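Local coordinates for protein RsfP (Uncultured bacterium, PDB 4GLF) that probably acts as a nucleoside phosphorylase, using phosphate to cleave the glycosidic bond of a nucleoside, at residues A[30-35]-A[51-56]. Residues are numbered along the deposited sequence; the frame is centred on the assembly and turned at random.
Sequences LTNKRS and LGELNG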
ATOM      1  N   LEU A  30       3.408 -26.035  31.655  1.00 52.79           N
ATOM      2  CA  LEU A  30       4.589 -25.211  31.346  1.00 52.31           C
ATOM      3  C   LEU A  30       5.333 -24.844  32.617  1.00 52.63           C
ATOM      4  O   LEU A  30       4.864 -23.984  33.401  1.00 50.91           O
ATOM      5  CB  LEU A  30       4.182 -23.900  30.644  1.00 51.82           C
ATOM      6  CG  LEU A  30       5.352 -23.142  29.992  1.00 50.58           C
ATOM      7  CD1 LEU A  30       5.936 -23.842  28.772  1.00 48.09           C
ATOM      8  CD2 LEU A  30       4.850 -21.765  29.576  1.00 49.08           C
ATOM      9  N   THR A  31       6.499 -25.463  32.794  1.00 49.83           N
ATOM     10  CA  THR A  31       7.223 -25.389  34.063  1.00 48.86           C
ATOM     11  C   THR A  31       8.394 -24.408  34.030  1.00 49.14           C
ATOM     12  O   THR A  31       9.009 -24.132  32.931  1.00 46.12           O
ATOM     13  CB  THR A  31       7.723 -26.798  34.536  1.00 50.05           C
ATOM     14  OG1 THR A  31       8.687 -27.330  33.609  1.00 47.82           O
ATOM     15  CG2 THR A  31       6.548 -27.814  34.700  1.00 50.23           C
ATOM     16  N   ASN A  32       8.703 -23.896  35.231  1.00 48.52           N
ATOM     17  CA  ASN A  32       9.792 -22.958  35.477  1.00 49.64           C
ATOM     18  C   ASN A  32       9.623 -21.765  34.554  1.00 46.11           C
ATOM     19  O   ASN A  32      10.593 -21.294  33.963  1.00 42.63           O
ATOM     20  CB  ASN A  32      11.165 -23.584  35.271  1.00 52.23           C
ATOM     21  CG  ASN A  32      11.530 -24.532  36.394  1.00 61.60           C
ATOM     22  OD1 ASN A  32      11.536 -24.165  37.575  1.00 66.18           O
ATOM     23  ND2 ASN A  32      11.803 -25.775  36.035  1.00 62.87           N
ATOM     24  N   LYS A  33       8.376 -21.289  34.490  1.00 46.11           N
ATOM     25  CA  LYS A  33       8.010 -20.049  33.833  1.00 47.15           C
ATOM     26  C   LYS A  33       8.913 -18.938  34.292  1.00 48.48           C
ATOM     27  O   LYS A  33       9.087 -18.727  35.498  1.00 49.01           O
ATOM     28  CB  LYS A  33       6.579 -19.714  34.183  1.00 49.32           C
ATOM     29  CG  LYS A  33       5.556 -20.543  33.425  1.00 49.98           C
ATOM     30  CD  LYS A  33       4.186 -20.381  34.055  1.00 51.31           C
ATOM     31  CE  LYS A  33       3.173 -21.204  33.301  1.00 52.97           C
ATOM     32  NZ  LYS A  33       2.377 -22.045  34.235  1.00 55.07           N
ATOM     33  N   ARG A  34       9.560 -18.280  33.339  1.00 45.28           N
ATOM     34  CA  ARG A  34      10.511 -17.207  33.591  1.00 48.10           C
ATOM     35  C   ARG A  34      10.446 -16.133  32.490  1.00 49.08           C
ATOM     36  O   ARG A  34       9.999 -16.424  31.414  1.00 48.34           O
ATOM     37  CB  ARG A  34      11.930 -17.761  33.702  1.00 48.74           C
ATOM     38  CG  ARG A  34      12.183 -19.050  32.961  1.00 45.64           C
ATOM     39  CD  ARG A  34      13.650 -19.201  32.706  1.00 46.40           C
ATOM     40  NE  ARG A  34      14.054 -20.264  31.813  1.00 45.72           N
ATOM     41  CZ  ARG A  34      13.441 -21.417  31.653  1.00 48.02           C
ATOM     42  NH1 ARG A  34      12.353 -21.698  32.317  1.00 51.29           N
ATOM     43  NH2 ARG A  34      13.925 -22.290  30.817  1.00 46.31           N
ATOM     44  N   SER A  35      10.898 -14.916  32.758  1.00 44.84           N
ATOM     45  CA  SER A  35      10.836 -13.818  31.778  1.00 47.22           C
ATOM     46  C   SER A  35      12.222 -13.361  31.386  1.00 48.53           C
ATOM     47  O   SER A  35      13.110 -13.348  32.234  1.00 48.42           O
ATOM     48  CB  SER A  35      10.155 -12.633  32.426  1.00 49.26           C
ATOM     49  OG  SER A  35       8.795 -12.912  32.390  1.00 54.45           O
ATOM     50  N   LEU A  51       9.825 -17.882  28.914  1.00 38.65           N
ATOM     51  CA  LEU A  51      10.452 -19.182  28.610  1.00 40.25           C
ATOM     52  C   LEU A  51       9.939 -20.199  29.637  1.00 43.63           C
ATOM     53  O   LEU A  51       9.686 -19.844  30.765  1.00 43.98           O
ATOM     54  CB  LEU A  51      11.959 -19.097  28.764  1.00 42.08           C
ATOM     55  CG  LEU A  51      12.641 -18.196  27.736  1.00 40.23           C
ATOM     56  CD1 LEU A  51      14.071 -17.907  28.165  1.00 46.72           C
ATOM     57  CD2 LEU A  51      12.644 -18.910  26.414  1.00 38.35           C
ATOM     58  N   GLY A  52       9.740 -21.448  29.232  1.00 44.01           N
ATOM     59  CA  GLY A  52       9.456 -22.506  30.205  1.00 43.04           C
ATOM     60  C   GLY A  52       9.581 -23.829  29.472  1.00 44.11           C
ATOM     61  O   GLY A  52       9.885 -23.838  28.267  1.00 44.79           O
ATOM     62  N   GLU A  53       9.338 -24.932  30.181  1.00 43.27           N
ATOM     63  CA  GLU A  53       9.467 -26.238  29.572  1.00 43.49           C
ATOM     64  C   GLU A  53       8.122 -26.939  29.471  1.00 42.75           C
ATOM     65  O   GLU A  53       7.291 -26.901  30.405  1.00 39.42           O
ATOM     66  CB  GLU A  53      10.457 -27.113  30.352  1.00 46.84           C
ATOM     67  CG  GLU A  53      11.906 -26.757  30.010  1.00 46.76           C
ATOM     68  CD  GLU A  53      12.374 -25.450  30.655  1.00 49.08           C
ATOM     69  OE1 GLU A  53      12.019 -25.172  31.846  1.00 45.67           O
ATOM     70  OE2 GLU A  53      13.082 -24.703  29.933  1.00 48.41           O
ATOM     71  N   LEU A  54       7.938 -27.568  28.316  1.00 41.56           N
ATOM     72  CA  LEU A  54       6.796 -28.457  28.056  1.00 44.10           C
ATOM     73  C   LEU A  54       7.429 -29.846  27.965  1.00 45.06           C
ATOM     74  O   LEU A  54       8.173 -30.122  27.033  1.00 42.75           O
ATOM     75  CB  LEU A  54       6.094 -28.050  26.743  1.00 43.69           C
ATOM     76  CG  LEU A  54       5.026 -26.956  26.860  1.00 42.37           C
ATOM     77  CD1 LEU A  54       4.372 -26.579  25.504  1.00 42.65           C
ATOM     78  CD2 LEU A  54       3.971 -27.356  27.894  1.00 41.68           C
ATOM     79  N   ASN A  55       7.236 -30.651  29.014  1.00 50.68           N
ATOM     80  CA  ASN A  55       7.880 -31.966  29.131  1.00 48.87           C
ATOM     81  C   ASN A  55       9.411 -31.920  28.813  1.00 46.36           C
ATOM     82  O   ASN A  55       9.907 -32.615  27.925  1.00 43.54           O
ATOM     83  CB  ASN A  55       7.114 -32.962  28.246  1.00 50.98           C
ATOM     84  CG  ASN A  55       7.573 -34.416  28.451  1.00 58.72           C
ATOM     85  OD1 ASN A  55       7.814 -34.866  29.576  1.00 53.75           O
ATOM     86  ND2 ASN A  55       7.712 -35.149  27.336  1.00 60.04           N
ATOM     87  N   GLY A  56      10.144 -31.081  29.535  1.00 44.65           N
ATOM     88  CA  GLY A  56      11.568 -30.910  29.314  1.00 43.97           C
ATOM     89  C   GLY A  56      11.999 -30.081  28.104  1.00 45.39           C
ATOM     90  O   GLY A  56      13.183 -29.784  27.967  1.00 47.59           O
TER
HETATM   91  O   HOH W   1       8.988 -30.078  31.576  1.00 49.48           O
HETATM   92  O   HOH W   2      11.502 -26.835  33.783  1.00 59.15           O
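T31 pairs with E53 and R34 with L51 in an antiparallel arrangement at the edge of the large mixed sheet of this phosphorylase-superfamily fold. The register slips by one residue between the two pairs, forming a beta bulge where the chain turns a corner at N32, and the N-to-C directions of 33-35 and 51-54 are 157° apart. T31 N donates to E53 O at 2.9 Å, and E53 N returns a bond to T31 O; R34 and L51 exchange a second such pair. On its other edge strand 49-54 pairs antiparallel with strand 57-63, G52 bonding V59 through the backbone. On the face bearing T31, R34, L51 and E53, the R34 side chain, extended from CG to NE, passes with one guanidinium face over L51 CB, which sits toward the group's rim. Its NH2 meets the syn lone pair of E53 OE2 at 2.7 Å in a salt bridge, the guanidinium and carboxylate planes being only 28° apart. T58 OG1 also bonds OE2. On the other face, L30 CD1 packs 3.8 Å from L54 CG, while L54 also touches V257. Near the bulge, one water donates to E53 OE1 at 2.6 Å, accepts from N32 ND2 and lies 2.9 Å from T31 OG1.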